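Side-chain contacts in 'Carboxyl esterase 2 (Tuber melanosporum Mel28, PDB 5MIF), which probably hydrolyses carboxylic esters, as an archaea-like carboxylesterase of the alpha/beta hydrolase fold: residues Q162-V167 / S200-K205; G118-G123 / R245-L250; H317-I322 / P329-T334. One frame throughout, in Å; residues are numbered along the deposited sequence.

Contact 1. Residues Q162-V167 / S200-K205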
ATOM      1  N   GLN A 162       2.540  -7.522 -30.068  1.00 34.78           N
ATOM      2  CA  GLN A 162       3.628  -6.557 -30.189  1.00 34.12           C
ATOM      3  C   GLN A 162       4.417  -6.523 -28.883  1.00 35.79           C
ATOM      4  O   GLN A 162       5.645  -6.600 -28.887  1.00 37.19           O
ATOM      5  CB  GLN A 162       3.101  -5.151 -30.500  1.00 36.55           C
ATOM      6  CG  GLN A 162       2.667  -4.932 -31.947  1.00 40.26           C
ATOM      7  CD  GLN A 162       2.274  -3.492 -32.211  1.00 40.49           C
ATOM      8  OE1 GLN A 162       1.528  -2.891 -31.438  1.00 37.25           O
ATOM      9  NE2 GLN A 162       2.808  -2.918 -33.287  1.00 39.27           N
ATOM     10  N   CYS A 163       3.691  -6.408 -27.772  1.00 37.17           N
ATOM     11  CA  CYS A 163       4.297  -6.354 -26.443  1.00 35.15           C
ATOM     12  C   CYS A 163       5.050  -7.639 -26.156  1.00 36.55           C
ATOM     13  O   CYS A 163       6.179  -7.610 -25.669  1.00 37.85           O
ATOM     14  CB  CYS A 163       3.237  -6.118 -25.381  1.00 32.94           C
ATOM     15  SG  CYS A 163       2.548  -4.475 -25.438  1.00 34.85           S
ATOM     16  N   TYR A 164       4.421  -8.768 -26.463  1.00 38.29           N
ATOM     17  CA  TYR A 164       5.083 -10.050 -26.291  1.00 35.45           C
ATOM     18  C   TYR A 164       6.358 -10.108 -27.128  1.00 39.78           C
ATOM     19  O   TYR A 164       7.412 -10.484 -26.612  1.00 39.55           O
ATOM     20  CB  TYR A 164       4.152 -11.211 -26.639  1.00 36.97           C
ATOM     21  CG  TYR A 164       4.845 -12.543 -26.522  1.00 36.43           C
ATOM     22  CD1 TYR A 164       4.998 -13.155 -25.291  1.00 37.78           C
ATOM     23  CD2 TYR A 164       5.384 -13.169 -27.640  1.00 42.79           C
ATOM     24  CE1 TYR A 164       5.644 -14.366 -25.175  1.00 43.84           C
ATOM     25  CE2 TYR A 164       6.033 -14.375 -27.539  1.00 41.86           C
ATOM     26  CZ  TYR A 164       6.165 -14.974 -26.303  1.00 43.60           C
ATOM     27  OH  TYR A 164       6.821 -16.185 -26.197  1.00 43.63           O
ATOM     28  N   ALA A 165       6.280  -9.717 -28.404  1.00 39.78           N
ATOM     29  CA  ALA A 165       7.444  -9.809 -29.291  1.00 36.38           C
ATOM     30  C   ALA A 165       8.598  -8.886 -28.864  1.00 37.28           C
ATOM     31  O   ALA A 165       9.777  -9.247 -28.988  1.00 37.02           O
ATOM     32  CB  ALA A 165       7.035  -9.495 -30.754  1.00 34.68           C
ATOM     33  N   ALA A 166       8.257  -7.705 -28.356  1.00 36.64           N
ATOM     34  CA  ALA A 166       9.263  -6.774 -27.856  1.00 38.13           C
ATOM     35  C   ALA A 166       9.999  -7.367 -26.653  1.00 38.80           C
ATOM     36  O   ALA A 166      11.217  -7.220 -26.520  1.00 37.59           O
ATOM     37  CB  ALA A 166       8.626  -5.442 -27.485  1.00 34.05           C
ATOM     38  N   VAL A 167       9.262  -8.039 -25.775  1.00 37.26           N
ATOM     39  CA  VAL A 167       9.897  -8.679 -24.626  1.00 39.38           C
ATOM     40  C   VAL A 167      10.864  -9.772 -25.082  1.00 41.42           C
ATOM     41  O   VAL A 167      11.983  -9.872 -24.559  1.00 39.95           O
ATOM     42  CB  VAL A 167       8.853  -9.244 -23.644  1.00 38.37           C
ATOM     43  CG1 VAL A 167       9.519 -10.145 -22.592  1.00 37.49           C
ATOM     44  CG2 VAL A 167       8.116  -8.094 -22.978  1.00 32.86           C
ATOM     45  N   SER A 200       2.382 -12.094 -19.778  1.00 36.85           N
ATOM     46  CA  SER A 200       2.723 -13.143 -18.813  1.00 37.47           C
ATOM     47  C   SER A 200       2.086 -14.475 -19.239  1.00 37.43           C
ATOM     48  O   SER A 200       2.757 -15.499 -19.301  1.00 41.36           O
ATOM     49  CB  SER A 200       2.268 -12.758 -17.394  1.00 36.47           C
ATOM     50  OG  SER A 200       3.084 -11.726 -16.834  1.00 36.61           O
ATOM     51  N   LEU A 201       0.792 -14.446 -19.540  1.00 35.34           N
ATOM     52  CA  LEU A 201       0.057 -15.641 -19.931  1.00 38.26           C
ATOM     53  C   LEU A 201       0.616 -16.252 -21.224  1.00 40.18           C
ATOM     54  O   LEU A 201       0.768 -17.465 -21.327  1.00 43.04           O
ATOM     55  CB  LEU A 201      -1.433 -15.317 -20.082  1.00 37.16           C
ATOM     56  CG  LEU A 201      -2.356 -16.447 -20.545  1.00 39.96           C
ATOM     57  CD1 LEU A 201      -2.316 -17.598 -19.564  1.00 44.13           C
ATOM     58  CD2 LEU A 201      -3.776 -15.929 -20.707  1.00 40.94           C
ATOM     59  N   LEU A 202       0.940 -15.405 -22.196  1.00 37.87           N
ATOM     60  CA  LEU A 202       1.517 -15.870 -23.450  1.00 38.53           C
ATOM     61  C   LEU A 202       2.894 -16.502 -23.195  1.00 39.50           C
ATOM     62  O   LEU A 202       3.276 -17.464 -23.859  1.00 39.65           O
ATOM     63  CB  LEU A 202       1.613 -14.710 -24.468  1.00 36.08           C
ATOM     64  CG  LEU A 202       0.310 -14.160 -25.083  1.00 34.97           C
ATOM     65  CD1 LEU A 202       0.533 -12.859 -25.867  1.00 35.13           C
ATOM     66  CD2 LEU A 202      -0.376 -15.203 -25.979  1.00 36.99           C
ATOM     67  N   SER A 203       3.652 -15.956 -22.250  1.00 40.73           N
ATOM     68  CA  SER A 203       4.947 -16.550 -21.909  1.00 40.82           C
ATOM     69  C   SER A 203       4.765 -17.960 -21.340  1.00 42.16           C
ATOM     70  O   SER A 203       5.548 -18.870 -21.628  1.00 43.45           O
ATOM     71  CB  SER A 203       5.698 -15.680 -20.911  1.00 38.56           C
ATOM     72  OG  SER A 203       5.833 -14.368 -21.407  1.00 42.06           O
ATOM     73  N   ILE A 204       3.721 -18.132 -20.533  1.00 41.23           N
ATOM     74  CA  ILE A 204       3.418 -19.430 -19.944  1.00 43.08           C
ATOM     75  C   ILE A 204       3.022 -20.420 -21.044  1.00 43.29           C
ATOM     76  O   ILE A 204       3.581 -21.508 -21.131  1.00 42.54           O
ATOM     77  CB  ILE A 204       2.313 -19.299 -18.883  1.00 42.31           C
ATOM     78  CG1 ILE A 204       2.894 -18.625 -17.631  1.00 45.07           C
ATOM     79  CG2 ILE A 204       1.738 -20.664 -18.534  1.00 42.81           C
ATOM     80  CD1 ILE A 204       1.873 -17.976 -16.731  1.00 40.03           C
ATOM     81  N   LYS A 205       2.111 -20.010 -21.924  1.00 45.32           N
ATOM     82  CA  LYS A 205       1.707 -20.842 -23.064  1.00 44.65           C
ATOM     83  C   LYS A 205       2.838 -21.242 -24.010  1.00 45.03           C
ATOM     84  O   LYS A 205       2.800 -22.330 -24.593  1.00 48.81           O
ATOM     85  CB  LYS A 205       0.634 -20.125 -23.882  1.00 43.25           C
ATOM     86  CG  LYS A 205      -0.682 -20.002 -23.162  1.00 46.11           C
ATOM     87  CD  LYS A 205      -1.726 -19.253 -23.992  1.00 47.92           C
ATOM     88  CE  LYS A 205      -3.052 -19.292 -23.267  1.00 49.28           C
ATOM     89  NZ  LYS A 205      -4.217 -19.578 -24.142  1.00 50.51           N
TER
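Tyr-164 and Leu-202 join two neighbouring helices of the alpha/beta hydrolase fold, 158-173 and 191-206, and illustrate how a single aromatic side chain can bridge a helix pair. The CA atoms of Tyr-164 and Leu-202 come to 7.4 Å, and the tyrosine ring lies along the surface of the second helix, against Leu-202 and Ser-203. Its CG is anti to the backbone N (chi1 178°), which sends the ring across to the other helix. At the root, Tyr-164 CB lies 4.1 Å from the methyl Leu-202 CD1. One step out, Tyr-164 CD1 makes the closest apolar touch, 3.8 Å from Leu-202 CB. Further along the same flank, Tyr-164 CE1 is 3.8 Å from Ser-203 OG, which sits at the ring edge in the plane of the ring. That hydroxyl is engaged within its own helix, bonded to the carbonyl of Val-199, so its contact with the ring edge is van der Waals. The phenol oxygen bonds to the hydroxyl of Thr-208, and Arg-206 adds a cation-pi interaction with the ring. A leucine in place of Tyr-164 would probably leave Thr-208 without its phenol partner and open a gap beside Ser-203. The backbone of the second helix comes nearly as close as the serine hydroxyl, with Tyr-164 CE1 lying 3.9 Å from Ser-203 N.

Contact 2. Residues G118-G123 / R245-L250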
ATOM      1  N   GLY A 118      -4.241   3.840 -21.138  1.00 39.19           N
ATOM      2  CA  GLY A 118      -4.858   4.778 -22.058  1.00 40.57           C
ATOM      3  C   GLY A 118      -5.936   4.106 -22.902  1.00 46.16           C
ATOM      4  O   GLY A 118      -6.236   4.549 -24.013  1.00 45.61           O
ATOM      5  N   GLY A 119      -6.500   3.009 -22.395  1.00 44.56           N
ATOM      6  CA  GLY A 119      -7.625   2.361 -23.053  1.00 44.71           C
ATOM      7  C   GLY A 119      -7.324   1.761 -24.421  1.00 42.22           C
ATOM      8  O   GLY A 119      -8.236   1.620 -25.237  1.00 42.67           O
ATOM      9  N   TRP A 120      -6.047   1.447 -24.670  1.00 41.12           N
ATOM     10  CA  TRP A 120      -5.533   0.931 -25.947  1.00 38.53           C
ATOM     11  C   TRP A 120      -5.601   1.963 -27.079  1.00 41.29           C
ATOM     12  O   TRP A 120      -5.076   1.698 -28.153  1.00 42.40           O
ATOM     13  CB  TRP A 120      -6.273  -0.354 -26.378  1.00 39.49           C
ATOM     14  CG  TRP A 120      -6.200  -1.457 -25.372  1.00 39.19           C
ATOM     15  CD1 TRP A 120      -5.118  -2.261 -25.099  1.00 38.81           C
ATOM     16  CD2 TRP A 120      -7.242  -1.868 -24.480  1.00 39.40           C
ATOM     17  NE1 TRP A 120      -5.436  -3.150 -24.089  1.00 39.28           N
ATOM     18  CE2 TRP A 120      -6.732  -2.932 -23.696  1.00 38.45           C
ATOM     19  CE3 TRP A 120      -8.560  -1.445 -24.270  1.00 40.41           C
ATOM     20  CZ2 TRP A 120      -7.495  -3.578 -22.720  1.00 38.22           C
ATOM     21  CZ3 TRP A 120      -9.323  -2.094 -23.299  1.00 43.74           C
ATOM     22  CH2 TRP A 120      -8.788  -3.148 -22.539  1.00 45.34           C
ATOM     23  N   VAL A 121      -6.230   3.119 -26.825  1.00 42.00           N
ATOM     24  CA  VAL A 121      -6.400   4.203 -27.804  1.00 40.44           C
ATOM     25  C   VAL A 121      -5.416   5.356 -27.621  1.00 43.80           C
ATOM     26  O   VAL A 121      -4.997   5.978 -28.598  1.00 44.90           O
ATOM     27  CB  VAL A 121      -7.818   4.828 -27.733  1.00 44.07           C
ATOM     28  CG1 VAL A 121      -8.140   5.584 -29.022  1.00 47.09           C
ATOM     29  CG2 VAL A 121      -8.858   3.778 -27.471  1.00 42.85           C
ATOM     30  N   PHE A 122      -5.077   5.657 -26.365  1.00 41.87           N
ATOM     31  CA  PHE A 122      -4.197   6.786 -26.040  1.00 42.64           C
ATOM     32  C   PHE A 122      -2.938   6.368 -25.284  1.00 43.35           C
ATOM     33  O   PHE A 122      -2.818   5.230 -24.807  1.00 40.00           O
ATOM     34  CB  PHE A 122      -4.946   7.836 -25.207  1.00 42.93           C
ATOM     35  CG  PHE A 122      -6.174   8.377 -25.876  1.00 45.26           C
ATOM     36  CD1 PHE A 122      -6.069   9.135 -27.028  1.00 51.44           C
ATOM     37  CD2 PHE A 122      -7.435   8.117 -25.361  1.00 52.06           C
ATOM     38  CE1 PHE A 122      -7.200   9.631 -27.658  1.00 53.29           C
ATOM     39  CE2 PHE A 122      -8.573   8.611 -25.983  1.00 54.43           C
ATOM     40  CZ  PHE A 122      -8.450   9.368 -27.135  1.00 50.55           C
ATOM     41  N   GLY A 123      -2.012   7.314 -25.155  1.00 45.48           N
ATOM     42  CA  GLY A 123      -0.832   7.122 -24.340  1.00 42.48           C
ATOM     43  C   GLY A 123       0.407   6.902 -25.178  1.00 40.49           C
ATOM     44  O   GLY A 123       0.320   6.712 -26.393  1.00 41.19           O
ATOM     45  N   ARG A 245     -16.696   0.784 -22.329  1.00 58.15           N
ATOM     46  CA  ARG A 245     -17.341   0.091 -23.437  1.00 57.47           C
ATOM     47  C   ARG A 245     -16.758   0.551 -24.759  1.00 52.25           C
ATOM     48  O   ARG A 245     -16.505  -0.261 -25.645  1.00 50.56           O
ATOM     49  CB  ARG A 245     -18.838   0.358 -23.423  1.00 60.32           C
ATOM     50  CG  ARG A 245     -19.528  -0.195 -22.217  1.00 65.87           C
ATOM     51  CD  ARG A 245     -20.941   0.324 -22.131  1.00 69.62           C
ATOM     52  NE  ARG A 245     -21.548  -0.029 -20.856  1.00 73.35           N
ATOM     53  CZ  ARG A 245     -21.974  -1.249 -20.554  1.00 79.51           C
ATOM     54  NH1 ARG A 245     -21.849  -2.237 -21.434  1.00 79.88           N
ATOM     55  NH2 ARG A 245     -22.517  -1.488 -19.366  1.00 84.80           N
ATOM     56  N   PHE A 246     -16.533   1.858 -24.867  1.00 49.03           N
ATOM     57  CA  PHE A 246     -15.918   2.439 -26.048  1.00 47.18           C
ATOM     58  C   PHE A 246     -14.524   1.861 -26.304  1.00 54.47           C
ATOM     59  O   PHE A 246     -14.219   1.430 -27.419  1.00 50.93           O
ATOM     60  CB  PHE A 246     -15.848   3.962 -25.908  1.00 48.85           C
ATOM     61  CG  PHE A 246     -15.266   4.657 -27.107  1.00 54.97           C
ATOM     62  CD1 PHE A 246     -13.897   4.824 -27.236  1.00 55.91           C
ATOM     63  CD2 PHE A 246     -16.089   5.126 -28.118  1.00 56.29           C
ATOM     64  CE1 PHE A 246     -13.360   5.461 -28.348  1.00 57.66           C
ATOM     65  CE2 PHE A 246     -15.562   5.752 -29.227  1.00 53.19           C
ATOM     66  CZ  PHE A 246     -14.200   5.924 -29.346  1.00 59.42           C
ATOM     67  N   ALA A 247     -13.682   1.853 -25.273  1.00 50.35           N
ATOM     68  CA  ALA A 247     -12.326   1.338 -25.421  1.00 48.68           C
ATOM     69  C   ALA A 247     -12.355  -0.133 -25.808  1.00 44.97           C
ATOM     70  O   ALA A 247     -11.587  -0.569 -26.678  1.00 41.50           O
ATOM     71  CB  ALA A 247     -11.528   1.536 -24.133  1.00 49.90           C
ATOM     72  N   ALA A 248     -13.248  -0.889 -25.168  1.00 43.57           N
ATOM     73  CA  ALA A 248     -13.375  -2.316 -25.432  1.00 46.43           C
ATOM     74  C   ALA A 248     -13.887  -2.596 -26.846  1.00 48.69           C
ATOM     75  O   ALA A 248     -13.568  -3.636 -27.436  1.00 46.64           O
ATOM     76  CB  ALA A 248     -14.299  -2.960 -24.415  1.00 47.56           C
ATOM     77  N   SER A 249     -14.706  -1.685 -27.367  1.00 48.22           N
ATOM     78  CA  SER A 249     -15.277  -1.848 -28.706  1.00 50.94           C
ATOM     79  C   SER A 249     -14.244  -1.561 -29.796  1.00 46.89           C
ATOM     80  O   SER A 249     -14.353  -2.090 -30.898  1.00 49.78           O
ATOM     81  CB  SER A 249     -16.515  -0.955 -28.893  1.00 46.85           C
ATOM     82  OG  SER A 249     -16.148   0.396 -29.103  1.00 52.12           O
ATOM     83  N   LEU A 250     -13.243  -0.732 -29.501  1.00 47.11           N
ATOM     84  CA  LEU A 250     -12.174  -0.485 -30.469  1.00 44.87           C
ATOM     85  C   LEU A 250     -11.086  -1.551 -30.409  1.00 46.28           C
ATOM     86  O   LEU A 250     -10.513  -1.920 -31.439  1.00 42.19           O
ATOM     87  CB  LEU A 250     -11.538   0.889 -30.259  1.00 47.39           C
ATOM     88  CG  LEU A 250     -12.434   2.102 -30.488  1.00 52.34           C
ATOM     89  CD1 LEU A 250     -11.590   3.356 -30.591  1.00 48.08           C
ATOM     90  CD2 LEU A 250     -13.275   1.900 -31.732  1.00 49.63           C
TER
HETATM   91  O   HOH W   1      -9.285   0.728 -27.676  1.00 43.09           O
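Ala-247 sets its methyl against the backbone of Gly-119, where helix 241-251 passes over the turn after strand 109-115. Gly-118 and Gly-119 are the last two glycines of an HGGG sequence, which in the hormone-sensitive-lipase-like branch of the alpha/beta hydrolases contributes backbone amides to the oxyanion hole; the same role is likely here. Ala-247, Val-121 and Trp-120 bury the most surface, and each touches differently. The alanine makes the closest approach: its CB is 3.5 Å from Gly-119 O and 4.1 Å from Gly-119 CA. A side chain on Gly-119 would be pressed against this methyl, and the residue's positive phi (65°) also suits glycine.

Val-121 works through one branch. Val-121 CG2, anti to the carbonyl carbon, lies 4.2 Å from Leu-250 CD1, and the two side chains cross at about a right angle. The other branch, Val-121 CG1, turns back over the centre of the Phe-122 ring, 4.2 Å above its plane. Trp-120 brings the benzo part of its indole to the helix, with CE3 4.2 Å from Ala-247 CB. Its pyrrole nitrogen NE1 bonds to Glu-194, and Phe-251 stacks on the ring system, which ties the indole to two helices.

The turn itself is gathered on one acceptor: the amides of Val-121 and Phe-122 both reach Gly-118 O, from the same face of its carbonyl plane. Between turn and helix the polar link is indirect. A single water donates to Gly-119 O and to Ala-247 O, 2.8 Å from each, spending both its protons on the two carbonyl oxygens.

Contact 3. Residues H317-I322 / P329-T334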
ATOM      1  N   HIS A 317      -9.433   5.934 -10.782  1.00 42.44           N
ATOM      2  CA  HIS A 317      -8.701   5.360 -11.904  1.00 41.81           C
ATOM      3  C   HIS A 317      -7.723   6.378 -12.501  1.00 45.14           C
ATOM      4  O   HIS A 317      -8.058   7.558 -12.653  1.00 45.27           O
ATOM      5  CB  HIS A 317      -9.678   4.864 -12.974  1.00 40.25           C
ATOM      6  CG  HIS A 317      -9.084   3.876 -13.928  1.00 39.32           C
ATOM      7  ND1 HIS A 317      -9.077   2.518 -13.683  1.00 40.64           N
ATOM      8  CD2 HIS A 317      -8.464   4.045 -15.121  1.00 39.24           C
ATOM      9  CE1 HIS A 317      -8.492   1.895 -14.689  1.00 34.17           C
ATOM     10  NE2 HIS A 317      -8.117   2.797 -15.578  1.00 43.19           N
ATOM     11  N   GLY A 318      -6.507   5.935 -12.800  1.00 39.99           N
ATOM     12  CA  GLY A 318      -5.524   6.803 -13.416  1.00 41.51           C
ATOM     13  C   GLY A 318      -4.558   7.478 -12.454  1.00 43.11           C
ATOM     14  O   GLY A 318      -3.669   8.207 -12.900  1.00 42.00           O
ATOM     15  N   PHE A 319      -4.685   7.228 -11.150  1.00 42.60           N
ATOM     16  CA  PHE A 319      -3.891   8.009 -10.192  1.00 42.34           C
ATOM     17  C   PHE A 319      -2.383   7.842 -10.369  1.00 43.25           C
ATOM     18  O   PHE A 319      -1.615   8.717  -9.981  1.00 46.48           O
ATOM     19  CB  PHE A 319      -4.284   7.697  -8.731  1.00 41.73           C
ATOM     20  CG  PHE A 319      -3.914   6.307  -8.237  1.00 43.80           C
ATOM     21  CD1 PHE A 319      -2.595   5.971  -7.931  1.00 43.66           C
ATOM     22  CD2 PHE A 319      -4.906   5.375  -7.976  1.00 41.10           C
ATOM     23  CE1 PHE A 319      -2.277   4.712  -7.450  1.00 43.70           C
ATOM     24  CE2 PHE A 319      -4.600   4.112  -7.482  1.00 39.37           C
ATOM     25  CZ  PHE A 319      -3.287   3.775  -7.221  1.00 41.63           C
ATOM     26  N   ALA A 320      -1.957   6.741 -10.976  1.00 40.17           N
ATOM     27  CA  ALA A 320      -0.534   6.470 -11.112  1.00 40.20           C
ATOM     28  C   ALA A 320       0.129   7.215 -12.276  1.00 44.42           C
ATOM     29  O   ALA A 320       1.347   7.363 -12.284  1.00 42.68           O
ATOM     30  CB  ALA A 320      -0.299   4.964 -11.253  1.00 40.54           C
ATOM     31  N   SER A 321      -0.649   7.650 -13.270  1.00 43.41           N
ATOM     32  CA  SER A 321      -0.049   8.293 -14.446  1.00 47.05           C
ATOM     33  C   SER A 321      -0.492   9.747 -14.639  1.00 49.22           C
ATOM     34  O   SER A 321       0.127  10.493 -15.394  1.00 49.43           O
ATOM     35  CB  SER A 321      -0.354   7.496 -15.718  1.00 36.07           C
ATOM     36  OG  SER A 321      -1.741   7.388 -15.958  1.00 43.45           O
ATOM     37  N   ILE A 322      -1.568  10.145 -13.973  1.00 49.43           N
ATOM     38  CA  ILE A 322      -2.031  11.526 -14.056  1.00 50.47           C
ATOM     39  C   ILE A 322      -1.308  12.359 -12.996  1.00 54.71           C
ATOM     40  O   ILE A 322      -1.491  12.143 -11.794  1.00 49.76           O
ATOM     41  CB  ILE A 322      -3.547  11.606 -13.863  1.00 50.58           C
ATOM     42  CG1 ILE A 322      -4.251  10.758 -14.928  1.00 47.18           C
ATOM     43  CG2 ILE A 322      -4.014  13.061 -13.859  1.00 49.77           C
ATOM     44  CD1 ILE A 322      -5.732  10.541 -14.658  1.00 44.30           C
ATOM     45  N   PRO A 329      -1.647  11.946  -1.223  1.00 47.21           N
ATOM     46  CA  PRO A 329      -0.896  11.091  -0.287  1.00 42.50           C
ATOM     47  C   PRO A 329      -0.932   9.603  -0.635  1.00 40.24           C
ATOM     48  O   PRO A 329       0.128   9.002  -0.778  1.00 39.24           O
ATOM     49  CB  PRO A 329      -1.597  11.337   1.053  1.00 39.19           C
ATOM     50  CG  PRO A 329      -2.195  12.690   0.927  1.00 42.92           C
ATOM     51  CD  PRO A 329      -2.548  12.882  -0.522  1.00 44.78           C
ATOM     52  N   GLY A 330      -2.127   9.035  -0.785  1.00 41.98           N
ATOM     53  CA  GLY A 330      -2.271   7.621  -1.095  1.00 41.48           C
ATOM     54  C   GLY A 330      -1.624   7.215  -2.404  1.00 39.78           C
ATOM     55  O   GLY A 330      -0.916   6.210  -2.478  1.00 42.39           O
ATOM     56  N   ALA A 331      -1.869   7.998  -3.444  1.00 42.22           N
ATOM     57  CA  ALA A 331      -1.268   7.757  -4.751  1.00 42.82           C
ATOM     58  C   ALA A 331       0.260   7.847  -4.679  1.00 43.07           C
ATOM     59  O   ALA A 331       0.976   6.977  -5.168  1.00 42.00           O
ATOM     60  CB  ALA A 331      -1.807   8.747  -5.768  1.00 40.69           C
ATOM     61  N   LYS A 332       0.752   8.918  -4.073  1.00 40.77           N
ATOM     62  CA  LYS A 332       2.182   9.137  -3.973  1.00 41.33           C
ATOM     63  C   LYS A 332       2.841   7.978  -3.237  1.00 43.43           C
ATOM     64  O   LYS A 332       3.877   7.484  -3.656  1.00 38.39           O
ATOM     65  CB  LYS A 332       2.466  10.457  -3.252  1.00 46.23           C
ATOM     66  CG  LYS A 332       3.926  10.897  -3.256  1.00 49.31           C
ATOM     67  CD  LYS A 332       4.097  12.163  -2.417  1.00 53.75           C
ATOM     68  CE  LYS A 332       4.997  13.184  -3.091  1.00 60.92           C
ATOM     69  NZ  LYS A 332       6.333  12.603  -3.427  1.00 64.50           N
ATOM     70  N   ALA A 333       2.213   7.529  -2.154  1.00 38.77           N
ATOM     71  CA  ALA A 333       2.786   6.470  -1.334  1.00 43.29           C
ATOM     72  C   ALA A 333       2.865   5.165  -2.117  1.00 42.02           C
ATOM     73  O   ALA A 333       3.859   4.436  -2.042  1.00 40.69           O
ATOM     74  CB  ALA A 333       1.974   6.281  -0.054  1.00 38.60           C
ATOM     75  N   THR A 334       1.824   4.872  -2.885  1.00 37.42           N
ATOM     76  CA  THR A 334       1.800   3.589  -3.567  1.00 40.53           C
ATOM     77  C   THR A 334       2.698   3.603  -4.798  1.00 40.51           C
ATOM     78  O   THR A 334       3.274   2.578  -5.160  1.00 37.82           O
ATOM     79  CB  THR A 334       0.370   3.188  -3.940  1.00 38.85           C
ATOM     80  OG1 THR A 334      -0.173   4.155  -4.825  1.00 47.40           O
ATOM     81  CG2 THR A 334      -0.489   3.157  -2.682  1.00 41.65           C
TER
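The Phe-319 ring takes Ala-331 and Thr-334 obliquely, along the flank formed by CD1, CE1 and CZ, while Tyr-218 meets the same ring edge-to-face from elsewhere in the chain. Ala-331 CB comes within 3.6 Å of Phe-319 CD1 and also lies 4.0 Å from Phe-319 CB, a position near the root of the aromatic side chain. Farther out, Thr-334 OG1 stands 3.4 Å from Phe-319 CE1 and 3.9 Å from Phe-319 CZ. The phenylalanine reaches this place with chi1 at 69°, CG lying between the backbone N and the carbonyl carbon, and its side chain crosses that of Thr-334 at about a right angle. Val-312, Val-282 and Ala-284, on two strands of the central sheet, also pack against Phe-319, so that the ring is wedged between sheet and helix.

Residues 317-322 form the loop that leads away from His-317, whose ring nitrogens bond to Ser-190 and Asp-287 in an arrangement consistent with the catalytic triad of this fold. Just after the histidine, Gly-318 O receives the amides of both Ser-321 and Ile-322, which closes the loop into a turn from which Phe-319 projects to the helix. On the helix, Thr-334 also packs on Ile-310 of the second subunit.

Thr-334 OG1 has the carbonyl oxygens of Gly-330 and Ala-331 close by in its own helix, and its one proton has a choice of these acceptors. The chemistry thus implies that the loop is joined to the helix by dispersion and shape, with the hydroxyl's bonding turned to the helix backbone rather than to the ring.

The three contacts are spread around one alpha/beta hydrolase core. Contact 1 is nested within the long chain loop that contact 2 closes, and contact 3 follows both. Centre to centre, contact 2 lies about 20 Å from contact 1 and about 21 Å from contact 3, while contacts 1 and 3, about 27 Å apart, sit on opposite sides of the chain's centre. The nearest atoms of contacts 2 and 3 come to about 7 Å. Helix 191-206 connects contacts 1 and 2, since Trp-120 also packs on it. It begins just after Ser-190, the probable nucleophile, with contact 1 near its far end; contact 2 holds the probable oxyanion-hole turn, contact 3 the loop after the probable catalytic histidine.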